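3',5'-cyclic-nucleotide phosphodiesterase 1 (Saccharomyces cerevisiae S288C, PDB 4OJX) belongs to the class-II cyclic-nucleotide phosphodiesterases, zinc-binding enzymes of the metallo-beta-lactamase-like (metallo-hydrolase) clan. Local coordinates at residues A[19-24]-A[131-136]; A[139-144]-A[173-178]. One frame throughout, in Å; residues are numbered along the deposited sequence.

Contact 1: A[19-24]-A[131-136]. With ZN (zinc ion), chain E; 5GP (guanosine-5'-monophosphate), chain C.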
loop_
_atom_site.group_PDB
_atom_site.type_symbol
_atom_site.label_atom_id
_atom_site.label_comp_id
_atom_site.label_asym_id
_atom_site.label_seq_id
_atom_site.Cartn_x
_atom_site.Cartn_y
_atom_site.Cartn_z
ATOM N N GLY A 19 0.924 -6.050 -1.079
ATOM C CA GLY A 19 1.155 -7.357 -0.517
ATOM C C GLY A 19 2.355 -7.382 0.396
ATOM O O GLY A 19 3.004 -8.407 0.526
ATOM N N THR A 20 2.647 -6.254 1.044
ATOM C CA THR A 20 3.765 -6.208 1.985
ATOM C C THR A 20 3.353 -6.859 3.316
ATOM O O THR A 20 2.197 -7.259 3.492
ATOM C CB THR A 20 4.349 -4.789 2.126
ATOM O OG1 THR A 20 3.335 -3.892 2.550
ATOM C CG2 THR A 20 4.915 -4.300 0.799
ATOM N N GLN A 21 4.316 -7.006 4.219
ATOM C CA GLN A 21 4.220 -7.998 5.289
ATOM C C GLN A 21 2.990 -7.884 6.184
ATOM O O GLN A 21 2.781 -6.871 6.861
ATOM C CB GLN A 21 5.484 -7.952 6.151
ATOM C CG GLN A 21 5.482 -9.013 7.236
ATOM C CD GLN A 21 6.877 -9.442 7.627
ATOM O OE1 GLN A 21 7.655 -9.894 6.790
ATOM N NE2 GLN A 21 7.191 -9.337 8.914
ATOM N N CYS A 22 2.214 -8.967 6.237
ATOM C CA CYS A 22 1.120 -9.118 7.200
ATOM C C CYS A 22 0.678 -10.566 7.255
ATOM O O CYS A 22 0.387 -11.161 6.210
ATOM C CB CYS A 22 -0.076 -8.235 6.832
ATOM S SG CYS A 22 -1.447 -8.389 8.002
ATOM N N PHE A 23 0.616 -11.122 8.467
ATOM C CA PHE A 23 0.151 -12.491 8.676
ATOM C C PHE A 23 -0.990 -12.468 9.675
ATOM O O PHE A 23 -0.879 -11.825 10.721
ATOM C CB PHE A 23 1.300 -13.356 9.204
ATOM C CG PHE A 23 2.595 -13.139 8.475
ATOM C CD1 PHE A 23 2.727 -13.467 7.130
ATOM C CD2 PHE A 23 3.679 -12.574 9.130
ATOM C CE1 PHE A 23 3.919 -13.243 6.460
ATOM C CE2 PHE A 23 4.880 -12.363 8.468
ATOM C CZ PHE A 23 4.999 -12.693 7.128
ATOM N N ILE A 24 -2.076 -13.170 9.372
ATOM C CA ILE A 24 -3.182 -13.299 10.305
ATOM C C ILE A 24 -3.056 -14.628 11.033
ATOM O O ILE A 24 -2.749 -15.650 10.415
ATOM C CB ILE A 24 -4.537 -13.247 9.559
ATOM C CG1 ILE A 24 -4.694 -11.943 8.783
ATOM C CG2 ILE A 24 -5.710 -13.533 10.498
ATOM C CD1 ILE A 24 -4.645 -10.718 9.647
ATOM N N LEU A 131 7.347 1.668 6.779
ATOM C CA LEU A 131 6.036 1.869 6.174
ATOM C C LEU A 131 5.436 0.590 5.570
ATOM O O LEU A 131 4.222 0.406 5.635
ATOM C CB LEU A 131 6.107 3.008 5.157
ATOM C CG LEU A 131 4.786 3.566 4.625
ATOM C CD1 LEU A 131 4.884 5.074 4.442
ATOM C CD2 LEU A 131 4.377 2.870 3.337
ATOM N N ASP A 132 6.267 -0.282 4.990
ATOM C CA ASP A 132 5.776 -1.535 4.397
ATOM C C ASP A 132 5.134 -2.467 5.420
ATOM O O ASP A 132 4.396 -3.381 5.034
ATOM C CB ASP A 132 6.847 -2.282 3.552
ATOM C CG ASP A 132 8.124 -2.617 4.337
ATOM O OD1 ASP A 132 8.635 -1.665 4.975
ATOM O OD2 ASP A 132 8.634 -3.803 4.328
ATOM N N HIS A 133 5.390 -2.239 6.713
ATOM C CA HIS A 133 4.827 -3.077 7.774
ATOM C C HIS A 133 3.642 -2.461 8.447
ATOM O O HIS A 133 3.074 -3.081 9.342
ATOM C CB HIS A 133 5.908 -3.461 8.795
ATOM C CG HIS A 133 7.006 -4.267 8.179
ATOM N ND1 HIS A 133 7.170 -5.599 8.377
ATOM C CD2 HIS A 133 7.963 -3.892 7.267
ATOM C CE1 HIS A 133 8.187 -6.033 7.618
ATOM N NE2 HIS A 133 8.664 -4.993 6.938
ATOM N N ILE A 134 3.235 -1.270 8.006
ATOM C CA ILE A 134 2.118 -0.581 8.649
ATOM C C ILE A 134 1.125 0.060 7.679
ATOM O O ILE A 134 0.121 0.586 8.126
ATOM C CB ILE A 134 2.596 0.497 9.652
ATOM C CG1 ILE A 134 3.397 1.589 8.930
ATOM C CG2 ILE A 134 3.367 -0.148 10.798
ATOM C CD1 ILE A 134 3.630 2.847 9.742
ATOM N N SER A 135 1.390 0.026 6.378
ATOM C CA SER A 135 0.569 0.779 5.421
ATOM C C SER A 135 -0.901 0.349 5.412
ATOM O O SER A 135 -1.788 1.205 5.360
ATOM C CB SER A 135 1.167 0.686 4.020
ATOM O OG SER A 135 1.326 -0.659 3.627
ATOM N N GLY A 136 -1.164 -0.959 5.479
ATOM C CA GLY A 136 -2.544 -1.441 5.522
ATOM C C GLY A 136 -3.212 -1.149 6.846
ATOM O O GLY A 136 -4.355 -0.695 6.885
HETATM ZN ZN ZN E . 10.181 -4.718 5.497
HETATM P P 5GP C . 12.896 -2.836 4.208
HETATM O O1P 5GP C . 13.963 -3.210 3.269
HETATM O O2P 5GP C . 13.366 -2.683 5.631
HETATM O O3P 5GP C . 11.706 -3.744 4.055
HETATM O "O5'" 5GP C . 12.496 -1.399 3.689
HETATM C "C5'" 5GP C . 13.531 -0.356 3.681
HETATM C "C4'" 5GP C . 14.306 -0.174 2.334
HETATM O "O4'" 5GP C . 15.296 0.879 2.479
HETATM C "C3'" 5GP C . 15.121 -1.417 1.967
HETATM O "O3'" 5GP C . 14.527 -2.045 0.830
HETATM C "C2'" 5GP C . 16.538 -0.974 1.627
HETATM O "O2'" 5GP C . 16.867 -1.349 0.269
HETATM C "C1'" 5GP C . 16.504 0.540 1.730
HETATM N N9 5GP C . 17.730 1.064 2.428
HETATM C C8 5GP C . 17.897 1.043 3.750
HETATM N N7 5GP C . 19.074 1.588 4.035
HETATM C C5 5GP C . 19.649 1.944 2.890
HETATM C C6 5GP C . 20.830 2.524 2.646
HETATM O O6 5GP C . 21.595 2.820 3.564
HETATM N N1 5GP C . 21.211 2.802 1.330
HETATM C C2 5GP C . 20.330 2.460 0.303
HETATM N N2 5GP C . 20.674 2.712 -0.955
HETATM N N3 5GP C . 19.153 1.878 0.604
HETATM C C4 5GP C . 18.816 1.622 1.887
HETATM O O HOH W 1 3.288 -1.171 1.919
HETATM O O HOH W 2 7.003 -6.052 3.708
HETATM O O HOH W 3 10.674 -2.893 6.193
#

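Contact 2: A[139-144]-A[173-178]. With 5GP (guanosine-5'-monophosphate), chain B.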
loop_
_atom_site.group_PDB
_atom_site.type_symbol
_atom_site.label_atom_id
_atom_site.label_comp_id
_atom_site.label_asym_id
_atom_site.label_seq_id
_atom_site.Cartn_x
_atom_site.Cartn_y
_atom_site.Cartn_z
ATOM N N VAL A 139 -4.079 2.682 6.521
ATOM C CA VAL A 139 -5.125 3.065 5.573
ATOM C C VAL A 139 -6.461 2.389 5.918
ATOM O O VAL A 139 -7.523 2.988 5.751
ATOM C CB VAL A 139 -4.694 2.858 4.114
ATOM C CG1 VAL A 139 -5.818 3.234 3.162
ATOM C CG2 VAL A 139 -3.450 3.695 3.821
ATOM N N ASN A 140 -6.403 1.164 6.450
ATOM C CA ASN A 140 -7.620 0.434 6.822
ATOM C C ASN A 140 -8.279 0.996 8.083
ATOM O O ASN A 140 -9.461 0.753 8.318
ATOM C CB ASN A 140 -7.349 -1.051 7.126
ATOM C CG ASN A 140 -6.849 -1.881 5.945
ATOM O OD1 ASN A 140 -6.416 -3.015 6.173
ATOM N ND2 ASN A 140 -6.923 -1.379 4.715
ATOM N N SER A 141 -7.519 1.715 8.904
ATOM C CA SER A 141 -7.982 2.061 10.254
ATOM C C SER A 141 -9.330 2.798 10.354
ATOM O O SER A 141 -10.059 2.556 11.300
ATOM C CB SER A 141 -6.878 2.761 11.075
ATOM O OG SER A 141 -6.487 4.005 10.516
ATOM N N PRO A 142 -9.686 3.659 9.381
ATOM C CA PRO A 142 -10.986 4.333 9.519
ATOM C C PRO A 142 -12.190 3.394 9.464
ATOM O O PRO A 142 -13.280 3.795 9.878
ATOM C CB PRO A 142 -10.996 5.320 8.346
ATOM C CG PRO A 142 -9.549 5.577 8.076
ATOM C CD PRO A 142 -8.902 4.239 8.280
ATOM N N SER A 143 -11.999 2.158 9.007
ATOM C CA SER A 143 -13.071 1.160 9.033
ATOM C C SER A 143 -13.624 0.947 10.442
ATOM O O SER A 143 -14.777 0.543 10.591
ATOM C CB SER A 143 -12.589 -0.177 8.470
ATOM O OG SER A 143 -11.630 -0.783 9.317
ATOM N N ILE A 144 -12.810 1.221 11.464
ATOM C CA ILE A 144 -13.221 1.054 12.856
ATOM C C ILE A 144 -14.457 1.912 13.179
ATOM O O ILE A 144 -15.213 1.591 14.097
ATOM C CB ILE A 144 -12.050 1.345 13.824
ATOM C CG1 ILE A 144 -10.888 0.381 13.569
ATOM C CG2 ILE A 144 -12.491 1.211 15.268
ATOM C CD1 ILE A 144 -9.532 0.851 14.070
ATOM N N LEU A 173 -0.682 14.539 10.665
ATOM C CA LEU A 173 0.115 14.972 9.519
ATOM C C LEU A 173 0.223 13.834 8.493
ATOM O O LEU A 173 -0.233 13.949 7.358
ATOM C CB LEU A 173 1.492 15.454 9.990
ATOM C CG LEU A 173 1.477 16.627 10.980
ATOM C CD1 LEU A 173 2.839 16.796 11.638
ATOM C CD2 LEU A 173 1.052 17.917 10.286
ATOM N N ILE A 174 0.786 12.709 8.923
ATOM C CA ILE A 174 0.848 11.501 8.101
ATOM C C ILE A 174 -0.499 10.773 8.089
ATOM O O ILE A 174 -0.883 10.158 7.096
ATOM C CB ILE A 174 2.001 10.592 8.583
ATOM C CG1 ILE A 174 3.346 11.269 8.302
ATOM C CG2 ILE A 174 1.921 9.205 7.953
ATOM C CD1 ILE A 174 3.620 11.543 6.838
ATOM N N TRP A 175 -1.218 10.860 9.198
ATOM C CA TRP A 175 -2.528 10.247 9.327
ATOM C C TRP A 175 -3.268 10.971 10.407
ATOM O O TRP A 175 -2.647 11.393 11.384
ATOM C CB TRP A 175 -2.412 8.773 9.708
ATOM C CG TRP A 175 -3.635 7.993 9.321
ATOM C CD1 TRP A 175 -4.536 7.347 10.151
ATOM C CD2 TRP A 175 -4.114 7.764 7.966
ATOM N NE1 TRP A 175 -5.528 6.746 9.415
ATOM C CE2 TRP A 175 -5.328 6.969 8.086
ATOM C CE3 TRP A 175 -3.676 8.150 6.708
ATOM C CZ2 TRP A 175 -6.035 6.549 6.974
ATOM C CZ3 TRP A 175 -4.410 7.740 5.592
ATOM C CH2 TRP A 175 -5.561 6.954 5.724
ATOM N N PRO A 176 -4.597 11.110 10.270
ATOM C CA PRO A 176 -5.349 11.635 11.409
ATOM C C PRO A 176 -5.041 10.843 12.674
ATOM O O PRO A 176 -4.871 9.613 12.620
ATOM C CB PRO A 176 -6.802 11.448 10.967
ATOM C CG PRO A 176 -6.730 11.589 9.470
ATOM C CD PRO A 176 -5.476 10.833 9.117
ATOM N N ASP A 177 -4.929 11.541 13.803
ATOM C CA ASP A 177 -4.551 10.866 15.027
ATOM C C ASP A 177 -5.764 10.166 15.632
ATOM O O ASP A 177 -6.408 10.665 16.557
ATOM C CB ASP A 177 -3.896 11.822 16.024
ATOM C CG ASP A 177 -3.434 11.105 17.275
ATOM O OD1 ASP A 177 -3.665 9.871 17.375
ATOM O OD2 ASP A 177 -2.838 11.789 18.144
ATOM N N LEU A 178 -6.061 8.982 15.114
ATOM C CA LEU A 178 -7.233 8.237 15.537
ATOM C C LEU A 178 -7.109 7.761 16.971
ATOM O O LEU A 178 -8.118 7.480 17.605
ATOM C CB LEU A 178 -7.518 7.072 14.582
ATOM C CG LEU A 178 -7.773 7.482 13.129
ATOM C CD1 LEU A 178 -8.080 6.239 12.307
ATOM C CD2 LEU A 178 -8.895 8.501 13.005
HETATM P P 5GP B . -8.254 10.507 3.677
HETATM O O1P 5GP B . -9.668 10.308 4.027
HETATM O O2P 5GP B . -7.776 11.923 3.866
HETATM O O3P 5GP B . -7.957 9.941 2.315
HETATM O "O5'" 5GP B . -7.524 9.616 4.757
HETATM C "C5'" 5GP B . -7.730 9.945 6.175
HETATM C "C4'" 5GP B . -8.871 9.157 6.900
HETATM O "O4'" 5GP B . -8.961 9.590 8.283
HETATM C "C3'" 5GP B . -10.249 9.470 6.310
HETATM O "O3'" 5GP B . -10.732 8.317 5.617
HETATM C "C2'" 5GP B . -11.191 9.812 7.457
HETATM O "O2'" 5GP B . -12.305 8.889 7.481
HETATM C "C1'" 5GP B . -10.358 9.617 8.711
HETATM N N9 5GP B . -10.593 10.731 9.695
HETATM C C8 5GP B . -10.042 11.940 9.595
HETATM N N7 5GP B . -10.445 12.674 10.625
HETATM C C5 5GP B . -11.256 11.928 11.369
HETATM C C6 5GP B . -11.915 12.210 12.498
HETATM O O6 5GP B . -11.831 13.319 13.025
HETATM N N1 5GP B . -12.718 11.234 13.098
HETATM C C2 5GP B . -12.802 9.982 12.486
HETATM N N2 5GP B . -13.562 9.043 13.038
HETATM N N3 5GP B . -12.117 9.752 11.350
HETATM C C4 5GP B . -11.350 10.717 10.796
#

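Contact 1: A[19-24]-A[131-136]
T20 and Q21, on the turn leading into strand 22-27, pack against D132 and H133, the last two residues of the HxHxDH metal-binding motif of metallo-beta-lactamase-like folds. The tight side has two points of touch. At the first, T20 OG1 donates to the carbonyl oxygen D132 O at 2.7 Å, striking it in the carbonyl plane on a lone pair (131° at the oxygen). The T20 hydroxyl stands between its own backbone N and carbonyl carbon (chi1 58°), and CG2 meets the CB of D132 at 3.9 Å; threonine suits the place because it offers a donor and a methyl together. At the second, Q21 lies across H133: its CB comes obliquely to CE1 at 3.6 Å, while NE2 reaches the ring edge in plane, the amide turned 74° from the imidazole. Q21 NE2 and H133 ND1 both hydrogen-bond to D39, which fixes the ring's rotation and turns its other nitrogen to the metal.

The looser side is bridged by water, although these residues are all buried. Water 1 gives a proton to T20 OG1, which is thus both donor and acceptor; the same water is hydrogen-bonded to S135 OG at 2.7 Å, tying the turn to the first turn of helix 135-140. Water 2 accepts from the backbone N of Q21 and donates to D132 OD2, a second-shell link to a metal ligand.

Beyond lies the site itself, where D132, H133, D244 and H326 hold one of the two zinc ions together with water 3 and a phosphate oxygen of guanosine-5'-monophosphate. D132 OD2 and H133 NE2 each stand 2.1 Å from this zinc ion, and the phosphate oxygen O3P stands 2.3 Å from it.

Contact 2: A[139-144]-A[173-178]
The indole of W175 turns its NE1-CZ2-CH2 side to the 139-144 segment: S141 meets the pyrrole nitrogen, and P142 and V139 meet the benzo part. Its CG is anti to the backbone N (chi1 -157°), which swings the ring toward the 139-144 segment and brings NE1 to S141 OG at 3.1 Å. That hydrogen bond is weak, bent to 133° at the proton; the S141 hydroxyl has its stronger partner in V138 O, in the preceding helix 135-140. P142 meets the benzo edge, CD lying in the ring plane and CG 3.8 Å from CZ2, a rigid ring against a flat one. V139 CG2 adds an apolar touch to CH2.

L178 has its CG anti to the carbonyl carbon (chi1 -60°), and its two methyls part company: CD1 packs on S141 OG at 3.3 Å, whereas CD2 comes to N3 of the guanine at 3.8 Å. One face of W175 carries P176 CD and the ribose C5' of the same guanosine-5'-monophosphate, both offset toward the rim, and P176 CG approaches O4' at 3.2 Å. Because H294 and K328 of the second subunit hydrogen-bond this nucleotide, the arrangement is an apolar wall of a nucleotide pocket completed across the dimer interface.

In the fold
Helix 135-140 joins the two contacts: its start follows the metal ligands of contact 1, and its later residues enter contact 2. Their centres lie 15 Å apart, contact 1 about 8 Å from the centre of the chain and contact 2 about 22 Å from it, and apart from this shared helix they do not touch. They serve different nucleotides. Contact 1 supports the zinc site that holds one guanosine-5'-monophosphate, whereas contact 2 lines the pocket of the other, which is hydrogen-bonded by the second subunit. W175 packs on D132 of the second subunit, and D132 on W175 of that subunit, so each chain supplies metal ligands to one site and a wall to its partner's.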